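Local coordinates for MMACHC-like protein (Caenorhabditis elegans, PDB 5UJC), which probably uses a flavin cofactor with NADPH, or glutathione, to strip the upper axial ligand from cobalamins, and is seen here with bound methylcobalamin, at residues Met5-Ser10 with Arg110-Asn115; Glu107-Arg110 with Asn115-Ile118. All blocks are in the same frame, centred on the assembly; numbering follows the deposited sequence. Where two conformers were deposited one is given.

In the fold
From the N terminus, helix 5-18 runs along one end of the molecule, and the chain then builds strands 25-31 and 53-60 and a series of helices before reaching 110-115. There contact 1 closes a large loop, with 99 residues between its segments. Contact 2 closes a short turn: the end of helix 93-109 meets the residue leading into strand 117-120 across the intervening 111-114. The two loops cross, neither lying within the other, and their segments share Arg110 and Asn115. Together they tie the N-terminal helix, helix 93-109 and the lead-in to an outer strand of the four-stranded antiparallel sheet, with centres about 9 Å apart.

Contact 1 (Met5-Ser10 with Arg110-Asn115); sequences MSHAES and RKVEEN
His7 and Glu113 meet nearly at right angles, the imidazole plane turned 73° from the carboxylate. His7 NE2 donates to Glu113 OE2 over 2.6 Å in an almost straight bond. The acceptor lies close to the ring plane, but on the glutamate the histidine arrives from the anti side, some 30° out of the carboxylate plane. With CG anti to the backbone N (chi1 -174°), His7 extends away from its helix to reach the loop. Beside NE2 on the same ring edge, His7 CE1 comes within 3.0 Å of Val112 O, which lies near the ring plane; the NE2 bond, with this neighbour, probably limits how the ring can turn. Val112 CG1 sits 4.1 Å from His7 CE1 and 4.3 Å from Ser10 CB, adding a small apolar patch that Ile11 and Val14 of the same helix extend. The bend of Glu113 at chi2 brings its carboxylate to the imidazole, while its side chain also touches Asn194 and Val195 of strand 185-196. The short bond to a carboxylate would probably favour a protonated imidazole. This is a surface His-carboxylate hydrogen bond, fastening the N-terminal helix to the loop that leads into strand 117-120.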
ATOM      1  N   MET A   5     -20.322 -13.610  -9.422  1.00 37.27           N
ATOM      2  CA  MET A   5     -19.724 -13.527  -8.082  1.00 35.36           C
ATOM      3  C   MET A   5     -18.882 -14.751  -7.675  1.00 32.92           C
ATOM      4  O   MET A   5     -17.906 -14.609  -6.944  1.00 26.19           O
ATOM      5  CB  MET A   5     -20.805 -13.259  -7.037  1.00 37.13           C
ATOM      6  CG  MET A   5     -21.267 -11.809  -6.998  1.00 39.61           C
ATOM      7  SD  MET A   5     -19.950 -10.617  -6.641  1.00 41.42           S
ATOM      8  CE  MET A   5     -19.118 -11.410  -5.265  1.00 40.76           C
ATOM      9  N   SER A   6     -19.272 -15.948  -8.112  1.00 26.60           N
ATOM     10  CA  SER A   6     -18.440 -17.142  -7.917  0.68 25.88           C
ATOM     11  C   SER A   6     -17.126 -16.938  -8.610  1.00 19.06           C
ATOM     12  O   SER A   6     -16.070 -17.209  -8.054  1.00 19.23           O
ATOM     13  CB  SER A   6     -19.121 -18.384  -8.494  0.68 37.85           C
ATOM     14  OG  SER A   6     -20.263 -18.744  -7.745  0.68 45.87           O
ATOM     15  N   HIS A   7     -17.192 -16.457  -9.851  1.00 17.95           N
ATOM     16  CA  HIS A   7     -15.968 -16.198 -10.614  1.00 17.25           C
ATOM     17  C   HIS A   7     -15.100 -15.117  -9.943  1.00 14.17           C
ATOM     18  O   HIS A   7     -13.890 -15.301  -9.786  1.00 14.24           O
ATOM     19  CB  HIS A   7     -16.293 -15.837 -12.066  1.00 18.07           C
ATOM     20  CG  HIS A   7     -15.091 -15.702 -12.930  1.00 20.08           C
ATOM     21  ND1 HIS A   7     -14.163 -16.708 -13.064  1.00 23.03           N
ATOM     22  CD2 HIS A   7     -14.654 -14.677 -13.707  1.00 20.04           C
ATOM     23  CE1 HIS A   7     -13.207 -16.313 -13.887  1.00 23.75           C
ATOM     24  NE2 HIS A   7     -13.492 -15.091 -14.305  1.00 24.43           N
ATOM     25  N   ALA A   8     -15.726 -14.033  -9.499  1.00 15.46           N
ATOM     26  CA  ALA A   8     -15.017 -13.003  -8.736  1.00 15.62           C
ATOM     27  C   ALA A   8     -14.333 -13.599  -7.492  1.00 13.83           C
ATOM     28  O   ALA A   8     -13.195 -13.265  -7.192  1.00 13.29           O
ATOM     29  CB  ALA A   8     -15.969 -11.883  -8.330  1.00 17.43           C
ATOM     30  N   GLU A   9     -15.047 -14.471  -6.772  1.00 17.13           N
ATOM     31  CA  GLU A   9     -14.485 -15.129  -5.592  1.00 17.59           C
ATOM     32  C   GLU A   9     -13.313 -16.053  -5.952  1.00 14.76           C
ATOM     33  O   GLU A   9     -12.309 -16.070  -5.255  1.00 15.03           O
ATOM     34  CB  GLU A   9     -15.586 -15.876  -4.800  1.00 20.69           C
ATOM     35  CG  GLU A   9     -16.447 -14.914  -4.003  1.00 27.92           C
ATOM     36  CD  GLU A   9     -17.678 -15.542  -3.391  1.00 33.02           C
ATOM     37  OE1 GLU A   9     -17.823 -16.787  -3.435  1.00 43.21           O
ATOM     38  OE2 GLU A   9     -18.520 -14.774  -2.856  1.00 45.17           O
ATOM     39  N   SER A  10     -13.398 -16.723  -7.109  1.00 15.41           N
ATOM     40  CA  SER A  10     -12.295 -17.602  -7.582  1.00 15.68           C
ATOM     41  C   SER A  10     -11.066 -16.780  -7.955  1.00 12.44           C
ATOM     42  O   SER A  10      -9.936 -17.178  -7.680  1.00 13.55           O
ATOM     43  CB  SER A  10     -12.745 -18.456  -8.784  1.00 16.75           C
ATOM     44  OG  SER A  10     -13.751 -19.398  -8.413  1.00 20.93           O
ATOM     45  N   ARG A 110      -3.770 -15.725 -14.541  1.00 12.99           N
ATOM     46  CA  ARG A 110      -4.127 -15.734 -15.981  1.00 13.65           C
ATOM     47  C   ARG A 110      -4.937 -16.980 -16.368  1.00 13.48           C
ATOM     48  O   ARG A 110      -5.698 -16.961 -17.347  1.00 14.63           O
ATOM     49  CB  ARG A 110      -2.869 -15.661 -16.864  1.00 18.69           C
ATOM     50  CG  ARG A 110      -2.196 -14.299 -16.890  1.00 24.43           C
ATOM     51  CD  ARG A 110      -0.820 -14.344 -17.568  1.00 32.13           C
ATOM     52  NE  ARG A 110      -0.024 -13.149 -17.233  1.00 37.95           N
ATOM     53  CZ  ARG A 110       1.196 -13.152 -16.675  1.00 33.30           C
ATOM     54  NH1 ARG A 110       1.830 -14.297 -16.382  1.00 37.53           N
ATOM     55  NH2 ARG A 110       1.796 -11.997 -16.425  1.00 42.56           N
ATOM     56  N   LYS A 111      -4.753 -18.069 -15.632  1.00 14.08           N
ATOM     57  CA  LYS A 111      -5.482 -19.303 -15.918  1.00 15.41           C
ATOM     58  C   LYS A 111      -6.930 -19.288 -15.386  1.00 14.95           C
ATOM     59  O   LYS A 111      -7.753 -20.131 -15.756  1.00 16.57           O
ATOM     60  CB  LYS A 111      -4.715 -20.511 -15.370  1.00 16.97           C
ATOM     61  CG  LYS A 111      -3.328 -20.646 -15.958  1.00 23.71           C
ATOM     62  CD  LYS A 111      -2.639 -21.909 -15.463  1.00 33.88           C
ATOM     63  CE  LYS A 111      -1.136 -21.805 -15.552  1.00 42.94           C
ATOM     64  NZ  LYS A 111      -0.460 -22.962 -14.897  1.00 52.49           N
ATOM     65  N   VAL A 112      -7.217 -18.339 -14.500  1.00 14.07           N
ATOM     66  CA  VAL A 112      -8.567 -18.143 -13.943  1.00 14.82           C
ATOM     67  C   VAL A 112      -9.301 -16.972 -14.652  1.00 13.44           C
ATOM     68  O   VAL A 112     -10.488 -17.075 -14.974  1.00 15.74           O
ATOM     69  CB  VAL A 112      -8.495 -17.909 -12.405  1.00 17.80           C
ATOM     70  CG1 VAL A 112      -9.865 -17.531 -11.829  1.00 18.71           C
ATOM     71  CG2 VAL A 112      -7.950 -19.161 -11.718  1.00 22.53           C
ATOM     72  N   GLU A 113      -8.587 -15.873 -14.880  1.00 13.28           N
ATOM     73  CA  GLU A 113      -9.127 -14.717 -15.634  1.00 13.51           C
ATOM     74  C   GLU A 113      -7.994 -14.076 -16.415  1.00 13.59           C
ATOM     75  O   GLU A 113      -7.070 -13.523 -15.825  1.00 13.94           O
ATOM     76  CB  GLU A 113      -9.776 -13.681 -14.696  1.00 14.14           C
ATOM     77  CG  GLU A 113     -10.396 -12.478 -15.432  1.00 16.75           C
ATOM     78  CD  GLU A 113     -11.530 -12.860 -16.405  1.00 18.47           C
ATOM     79  OE1 GLU A 113     -11.752 -12.098 -17.362  1.00 31.47           O
ATOM     80  OE2 GLU A 113     -12.189 -13.901 -16.203  1.00 22.06           O
ATOM     81  N   GLU A 114      -7.993 -14.265 -17.739  1.00 14.86           N
ATOM     82  CA  GLU A 114      -6.823 -13.900 -18.546  1.00 16.87           C
ATOM     83  C   GLU A 114      -6.628 -12.388 -18.692  1.00 15.65           C
ATOM     84  O   GLU A 114      -5.510 -11.922 -18.821  1.00 19.81           O
ATOM     85  CB  GLU A 114      -6.869 -14.584 -19.919  1.00 23.07           C
ATOM     86  CG  GLU A 114      -7.873 -14.026 -20.896  1.00 31.13           C
ATOM     87  CD  GLU A 114      -7.885 -14.817 -22.216  1.00 37.05           C
ATOM     88  OE1 GLU A 114      -7.011 -15.691 -22.390  1.00 51.59           O
ATOM     89  OE2 GLU A 114      -8.770 -14.578 -23.068  1.00 37.98           O
ATOM     90  N   ASN A 115      -7.721 -11.634 -18.605  1.00 15.39           N
ATOM     91  CA  ASN A 115      -7.703 -10.183 -18.884  1.00 16.33           C
ATOM     92  C   ASN A 115      -7.706  -9.365 -17.594  1.00 13.99           C
ATOM     93  O   ASN A 115      -8.701  -9.322 -16.892  1.00 15.72           O
ATOM     94  CB  ASN A 115      -8.937  -9.821 -19.736  1.00 19.71           C
ATOM     95  CG  ASN A 115      -8.988  -8.348 -20.126  1.00 24.12           C
ATOM     96  OD1 ASN A 115      -8.065  -7.574 -19.851  1.00 29.50           O
ATOM     97  ND2 ASN A 115     -10.068  -7.964 -20.800  1.00 34.90           N
TER

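Contact 2 (Glu107-Arg110 with Asn115-Ile118); sequences EKLR and NFEI
Arg110 NH1 forms a salt bridge with Glu103 OE2, about two turns back along helix 93-109, while nearer the backbone its aliphatic part meets Phe116. Arg110 CG lies 3.8 Å from Phe116 CE1, approaching the ring obliquely. The two side chains cross at about a right angle, with the guanidinium and ring planes only 17° apart, and the CG methylene makes the close contact. The main apolar contact comes from Leu109. Leu109 and Phe116 reach out from opposite directions, and the CD2 methyl of Leu109 lies over the middle of one ring face, 3.6 Å from the ring centroid and 12° off the normal, a CH-pi contact; Leu109 CG also approaches Phe116 CE1 at 3.7 Å. Phe116 CG lies between its backbone N and carbonyl carbon (chi1 55°), which turns the ring back toward the helix end. Within the same segment, Ile118 CG1 lies at the edge of the ring, in its plane, and Ser106 also touches Phe116. Replacing Phe116 by an alanine is likely to leave the Leu109 methyl without its aromatic face and to open a gap beside the helix end. Leu109 also packs on Ile11, Leu190 and Phe192, and Glu117 pairs its backbone with Ile191. The arrangement is a short helix-to-strand connection, in which the last turn of helix 93-109 packs against Phe116, the residue just ahead of strand 117-120, an outermost strand of the four-stranded antiparallel sheet.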
ATOM      1  N   GLU A 107       0.951 -15.527 -13.133  1.00 15.63           N
ATOM      2  CA  GLU A 107       1.045 -16.758 -13.907  1.00 18.13           C
ATOM      3  C   GLU A 107      -0.090 -17.731 -13.554  1.00 17.41           C
ATOM      4  O   GLU A 107      -0.641 -18.410 -14.421  1.00 20.92           O
ATOM      5  CB  GLU A 107       2.391 -17.392 -13.657  1.00 22.76           C
ATOM      6  CG  GLU A 107       3.526 -16.657 -14.372  1.00 36.30           C
ATOM      7  CD  GLU A 107       4.885 -17.295 -14.156  1.00 53.14           C
ATOM      8  OE1 GLU A 107       4.933 -18.467 -13.717  1.00 69.56           O
ATOM      9  OE2 GLU A 107       5.913 -16.621 -14.440  1.00 61.08           O
ATOM     10  N   LYS A 108      -0.486 -17.739 -12.294  1.00 16.41           N
ATOM     11  CA  LYS A 108      -1.641 -18.529 -11.880  1.00 15.66           C
ATOM     12  C   LYS A 108      -2.966 -17.813 -12.197  1.00 13.39           C
ATOM     13  O   LYS A 108      -3.937 -18.450 -12.624  1.00 15.05           O
ATOM     14  CB  LYS A 108      -1.570 -18.845 -10.395  1.00 19.41           C
ATOM     15  CG  LYS A 108      -0.348 -19.662  -9.986  1.00 26.96           C
ATOM     16  CD  LYS A 108      -0.388 -21.058 -10.564  1.00 32.88           C
ATOM     17  CE  LYS A 108       0.718 -21.939  -9.975  1.00 38.78           C
ATOM     18  NZ  LYS A 108       1.056 -23.071 -10.872  1.00 46.13           N
ATOM     19  N   LEU A 109      -3.012 -16.495 -11.959  1.00 13.05           N
ATOM     20  CA  LEU A 109      -4.225 -15.723 -12.137  1.00 13.57           C
ATOM     21  C   LEU A 109      -4.708 -15.766 -13.590  1.00 14.00           C
ATOM     22  O   LEU A 109      -5.896 -15.853 -13.839  1.00 12.25           O
ATOM     23  CB  LEU A 109      -4.000 -14.273 -11.698  1.00 13.84           C
ATOM     24  CG  LEU A 109      -5.205 -13.339 -11.879  1.00 16.14           C
ATOM     25  CD1 LEU A 109      -6.414 -13.827 -11.136  1.00 17.70           C
ATOM     26  CD2 LEU A 109      -4.837 -11.946 -11.411  1.00 17.70           C
ATOM     27  N   ARG A 110      -3.770 -15.725 -14.541  1.00 12.99           N
ATOM     28  CA  ARG A 110      -4.127 -15.734 -15.981  1.00 13.65           C
ATOM     29  C   ARG A 110      -4.937 -16.980 -16.368  1.00 13.48           C
ATOM     30  O   ARG A 110      -5.698 -16.961 -17.347  1.00 14.63           O
ATOM     31  CB  ARG A 110      -2.869 -15.661 -16.864  1.00 18.69           C
ATOM     32  CG  ARG A 110      -2.196 -14.299 -16.890  1.00 24.43           C
ATOM     33  CD  ARG A 110      -0.820 -14.344 -17.568  1.00 32.13           C
ATOM     34  NE  ARG A 110      -0.024 -13.149 -17.233  1.00 37.95           N
ATOM     35  CZ  ARG A 110       1.196 -13.152 -16.675  1.00 33.30           C
ATOM     36  NH1 ARG A 110       1.830 -14.297 -16.382  1.00 37.53           N
ATOM     37  NH2 ARG A 110       1.796 -11.997 -16.425  1.00 42.56           N
ATOM     38  N   ASN A 115      -7.721 -11.634 -18.605  1.00 15.39           N
ATOM     39  CA  ASN A 115      -7.703 -10.183 -18.884  1.00 16.33           C
ATOM     40  C   ASN A 115      -7.706  -9.365 -17.594  1.00 13.99           C
ATOM     41  O   ASN A 115      -8.701  -9.322 -16.892  1.00 15.72           O
ATOM     42  CB  ASN A 115      -8.937  -9.821 -19.736  1.00 19.71           C
ATOM     43  CG  ASN A 115      -8.988  -8.348 -20.126  1.00 24.12           C
ATOM     44  OD1 ASN A 115      -8.065  -7.574 -19.851  1.00 29.50           O
ATOM     45  ND2 ASN A 115     -10.068  -7.964 -20.800  1.00 34.90           N
ATOM     46  N   PHE A 116      -6.564  -8.771 -17.252  1.00 14.00           N
ATOM     47  CA  PHE A 116      -6.509  -7.848 -16.146  1.00 13.94           C
ATOM     48  C   PHE A 116      -5.410  -6.820 -16.320  1.00 14.07           C
ATOM     49  O   PHE A 116      -4.447  -7.031 -17.053  1.00 17.11           O
ATOM     50  CB  PHE A 116      -6.350  -8.571 -14.788  1.00 14.35           C
ATOM     51  CG  PHE A 116      -5.166  -9.489 -14.713  1.00 14.77           C
ATOM     52  CD1 PHE A 116      -5.283 -10.838 -15.099  1.00 15.52           C
ATOM     53  CD2 PHE A 116      -3.950  -9.046 -14.222  1.00 17.66           C
ATOM     54  CE1 PHE A 116      -4.210 -11.697 -15.003  1.00 18.10           C
ATOM     55  CE2 PHE A 116      -2.869  -9.911 -14.133  1.00 21.77           C
ATOM     56  CZ  PHE A 116      -2.999 -11.234 -14.536  1.00 21.84           C
ATOM     57  N   GLU A 117      -5.606  -5.682 -15.674  1.00 14.22           N
ATOM     58  CA  GLU A 117      -4.617  -4.608 -15.619  1.00 15.27           C
ATOM     59  C   GLU A 117      -4.088  -4.492 -14.206  1.00 12.31           C
ATOM     60  O   GLU A 117      -4.806  -4.784 -13.234  1.00 13.49           O
ATOM     61  CB  GLU A 117      -5.281  -3.283 -16.008  1.00 19.19           C
ATOM     62  CG  GLU A 117      -5.901  -3.291 -17.403  1.00 26.85           C
ATOM     63  CD  GLU A 117      -4.870  -3.450 -18.513  1.00 32.83           C
ATOM     64  OE1 GLU A 117      -3.714  -2.988 -18.340  1.00 38.79           O
ATOM     65  OE2 GLU A 117      -5.226  -4.001 -19.572  1.00 40.87           O
ATOM     66  N   ILE A 118      -2.829  -4.104 -14.082  1.00 14.00           N
ATOM     67  CA  ILE A 118      -2.209  -3.919 -12.771  1.00 14.45           C
ATOM     68  C   ILE A 118      -1.680  -2.498 -12.664  1.00 13.34           C
ATOM     69  O   ILE A 118      -0.949  -2.034 -13.551  1.00 16.12           O
ATOM     70  CB  ILE A 118      -1.024  -4.916 -12.509  1.00 18.86           C
ATOM     71  CG1 ILE A 118      -1.429  -6.373 -12.793  1.00 24.84           C
ATOM     72  CG2 ILE A 118      -0.508  -4.717 -11.073  1.00 23.13           C
ATOM     73  CD1 ILE A 118      -0.360  -7.393 -12.414  1.00 37.38           C
TER